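Local coordinates for protein aryl acylamidase (bacterium CSBL00001, PDB 4YJ6) that probably hydrolyses the amide bond of aryl acylamides, as a member of the amidase signature family of hydrolases, at residues F258-Q264 with D467-A472. Numbering follows the deposited sequence.
Sequences FTSALAQ and DLDVIA
F258 and A261 meet the start of helix 467-480 through L468 and I471, and no direct hydrogen bond crosses between the two segments. The buried half of the contact is built on the flat ring of F258, broad enough to take three helix side chains. Methyl CD2 of L468 sits over one face of this ring, displaced toward the rim, and also reaches the backbone, 3.6 Å from F258 CA; the forked end of leucine lets its other methyl turn to S260. I471 comes in at the ring edge, its CG1 3.8 Å from F258 CD2, while CB of D467 lies 3.7 Å from F258 CE2. D467 thus lends its methylene to the aromatic ring and turns its carboxylate elsewhere, to R206 and S203. Beta-branched I471 serves two neighbours: CG1 lies beside its backbone N (chi1 -69°) and is directed at the ring edge, whereas CG2, anti to that N, meets L262 CD2 at 3.7 Å and the methyl of A261.

Small side chains suit the middle, where the backbones come closest, with A261 CA and A472 CA 4.9 Å apart. A261 CB nestles 3.4 Å from L468 O, and A472 CA offers a C-H to A261 O. That same carbonyl accepts the N-H of Q264, closing a type I turn.

Toward solvent the fit slackens, and polar ends suit it. Exposed Q264 contributes mainly its CB, 4.0 Å from A472 CB, and a water donates to both L262 O and A472 O, bridging the two backbones. S260, also exposed, only brushes L468 CD1 and its hydroxyl bonds D257 O.

With helix 231-241 packed on F258 and strand 198-201 beside I471, the arrangement is typical of a helix on the central mixed sheet of the amidase signature fold, one flank covered by the loop before strand 270-273.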
ATOM      1  N   PHE A 258      -2.398  18.645   2.672  1.00 11.73           N
ATOM      2  CA  PHE A 258      -1.349  17.967   1.923  1.00 11.45           C
ATOM      3  C   PHE A 258      -1.100  18.642   0.574  1.00 12.35           C
ATOM      4  O   PHE A 258      -0.002  18.544   0.018  1.00 11.92           O
ATOM      5  CB  PHE A 258      -1.772  16.500   1.707  1.00 12.32           C
ATOM      6  CG  PHE A 258      -1.507  15.624   2.909  1.00 13.31           C
ATOM      7  CD1 PHE A 258      -2.289  15.734   4.066  1.00 12.86           C
ATOM      8  CD2 PHE A 258      -0.459  14.708   2.880  1.00 10.64           C
ATOM      9  CE1 PHE A 258      -2.023  14.915   5.193  1.00 12.32           C
ATOM     10  CE2 PHE A 258      -0.196  13.863   3.976  1.00 11.20           C
ATOM     11  CZ  PHE A 258      -0.981  13.988   5.148  1.00 10.32           C
ATOM     12  N   THR A 259      -2.123  19.289   0.011  1.00 12.43           N
ATOM     13  CA  THR A 259      -1.919  19.914  -1.307  1.00 15.25           C
ATOM     14  C   THR A 259      -1.002  21.129  -1.219  1.00 13.90           C
ATOM     15  O   THR A 259      -0.458  21.577  -2.230  1.00 15.34           O
ATOM     16  CB  THR A 259      -3.265  20.317  -2.003  1.00 16.67           C
ATOM     17  OG1 THR A 259      -3.877  21.390  -1.291  1.00 16.98           O
ATOM     18  CG2 THR A 259      -4.218  19.128  -2.080  1.00 15.35           C
ATOM     19  N   SER A 260      -0.833  21.672  -0.019  1.00 14.00           N
ATOM     20  CA  SER A 260      -0.021  22.865   0.155  1.00 16.22           C
ATOM     21  C   SER A 260       1.460  22.589  -0.126  1.00 15.03           C
ATOM     22  O   SER A 260       2.227  23.514  -0.393  1.00 16.87           O
ATOM     23  CB  SER A 260      -0.186  23.474   1.552  1.00 18.12           C
ATOM     24  OG  SER A 260       0.449  22.675   2.555  1.00 16.63           O
ATOM     25  N   ALA A 261       1.850  21.329  -0.066  1.00 11.99           N
ATOM     26  CA  ALA A 261       3.247  20.935  -0.264  1.00 14.89           C
ATOM     27  C   ALA A 261       3.595  20.644  -1.727  1.00 14.36           C
ATOM     28  O   ALA A 261       4.781  20.520  -2.077  1.00 14.30           O
ATOM     29  CB  ALA A 261       3.530  19.694   0.567  1.00 16.29           C
ATOM     30  N   LEU A 262       2.590  20.536  -2.591  1.00 13.59           N
ATOM     31  CA  LEU A 262       2.844  20.106  -3.977  1.00 11.85           C
ATOM     32  C   LEU A 262       3.807  21.034  -4.714  1.00 14.98           C
ATOM     33  O   LEU A 262       4.652  20.562  -5.461  1.00 15.35           O
ATOM     34  CB  LEU A 262       1.553  20.013  -4.805  1.00 14.25           C
ATOM     35  CG  LEU A 262       0.587  18.921  -4.317  1.00 12.71           C
ATOM     36  CD1 LEU A 262      -0.802  19.116  -4.939  1.00 15.54           C
ATOM     37  CD2 LEU A 262       1.163  17.509  -4.544  1.00 12.19           C
ATOM     38  N   ALA A 263       3.695  22.334  -4.492  1.00 16.06           N
ATOM     39  CA  ALA A 263       4.537  23.292  -5.226  1.00 17.25           C
ATOM     40  C   ALA A 263       5.770  23.757  -4.464  1.00 19.02           C
ATOM     41  O   ALA A 263       6.475  24.676  -4.908  1.00 22.20           O
ATOM     42  CB  ALA A 263       3.696  24.518  -5.631  1.00 18.21           C
ATOM     43  N   GLN A 264       6.059  23.140  -3.329  1.00 15.62           N
ATOM     44  CA  GLN A 264       7.067  23.654  -2.429  1.00 18.27           C
ATOM     45  C   GLN A 264       8.503  23.496  -2.957  1.00 21.14           C
ATOM     46  O   GLN A 264       9.363  24.321  -2.658  1.00 20.70           O
ATOM     47  CB  GLN A 264       6.938  22.889  -1.136  1.00 23.19           C
ATOM     48  CG  GLN A 264       7.768  23.402  -0.047  1.00 27.78           C
ATOM     49  CD  GLN A 264       7.254  22.877   1.267  1.00 35.60           C
ATOM     50  OE1 GLN A 264       7.996  22.239   2.009  1.00 41.53           O
ATOM     51  NE2 GLN A 264       5.956  23.120   1.562  1.00 40.01           N
ATOM     52  N   ASP A 467       5.131  14.278   6.800  1.00  9.74           N
ATOM     53  CA  ASP A 467       4.394  13.868   5.614  1.00  9.24           C
ATOM     54  C   ASP A 467       4.468  14.904   4.499  1.00 10.75           C
ATOM     55  O   ASP A 467       4.582  14.544   3.324  1.00 10.31           O
ATOM     56  CB  ASP A 467       2.914  13.678   5.952  1.00  8.77           C
ATOM     57  CG  ASP A 467       2.684  12.647   7.044  1.00 10.75           C
ATOM     58  OD1 ASP A 467       3.070  12.943   8.190  1.00 10.07           O
ATOM     59  OD2 ASP A 467       2.175  11.548   6.724  1.00 10.93           O
ATOM     60  N   LEU A 468       4.394  16.186   4.846  1.00  9.40           N
ATOM     61  CA  LEU A 468       4.364  17.194   3.769  1.00 12.14           C
ATOM     62  C   LEU A 468       5.740  17.249   3.065  1.00 10.87           C
ATOM     63  O   LEU A 468       5.802  17.499   1.876  1.00 11.44           O
ATOM     64  CB  LEU A 468       4.019  18.591   4.324  1.00 11.65           C
ATOM     65  CG  LEU A 468       2.599  18.707   4.903  1.00 17.77           C
ATOM     66  CD1 LEU A 468       2.182  20.160   5.177  1.00 19.69           C
ATOM     67  CD2 LEU A 468       1.636  18.083   3.998  1.00 17.13           C
ATOM     68  N   ASP A 469       6.831  16.981   3.784  1.00 10.46           N
ATOM     69  CA  ASP A 469       8.161  16.963   3.139  1.00 12.58           C
ATOM     70  C   ASP A 469       8.196  15.836   2.104  1.00 13.49           C
ATOM     71  O   ASP A 469       8.819  15.956   1.042  1.00 11.88           O
ATOM     72  CB  ASP A 469       9.276  16.691   4.164  1.00 12.59           C
ATOM     73  CG  ASP A 469       9.642  17.907   5.018  1.00 17.98           C
ATOM     74  OD1 ASP A 469       9.219  19.040   4.690  1.00 17.64           O
ATOM     75  OD2 ASP A 469      10.393  17.717   6.017  1.00 15.17           O
ATOM     76  N   VAL A 470       7.575  14.710   2.433  1.00 10.72           N
ATOM     77  CA  VAL A 470       7.533  13.565   1.508  1.00 10.55           C
ATOM     78  C   VAL A 470       6.715  13.954   0.275  1.00 11.02           C
ATOM     79  O   VAL A 470       7.131  13.678  -0.851  1.00 11.36           O
ATOM     80  CB  VAL A 470       6.954  12.310   2.158  1.00 11.26           C
ATOM     81  CG1 VAL A 470       6.850  11.143   1.138  1.00 10.47           C
ATOM     82  CG2 VAL A 470       7.836  11.884   3.346  1.00 12.08           C
ATOM     83  N   ILE A 471       5.560  14.575   0.483  1.00 10.70           N
ATOM     84  CA  ILE A 471       4.743  15.042  -0.646  1.00 10.13           C
ATOM     85  C   ILE A 471       5.582  16.030  -1.494  1.00 12.33           C
ATOM     86  O   ILE A 471       5.608  15.932  -2.707  1.00 10.39           O
ATOM     87  CB  ILE A 471       3.459  15.748  -0.178  1.00 10.94           C
ATOM     88  CG1 ILE A 471       2.478  14.748   0.478  1.00  8.80           C
ATOM     89  CG2 ILE A 471       2.780  16.456  -1.332  1.00 10.48           C
ATOM     90  CD1 ILE A 471       1.853  13.728  -0.502  1.00 12.15           C
ATOM     91  N   ALA A 472       6.245  16.986  -0.849  1.00 11.15           N
ATOM     92  CA  ALA A 472       6.975  18.031  -1.599  1.00 13.36           C
ATOM     93  C   ALA A 472       8.058  17.389  -2.478  1.00 13.50           C
ATOM     94  O   ALA A 472       8.193  17.694  -3.690  1.00 13.03           O
ATOM     95  CB  ALA A 472       7.608  19.021  -0.650  1.00 14.18           C
TER
HETATM   96  O   HOH W   1       7.282  20.127  -4.644  1.00 13.21           O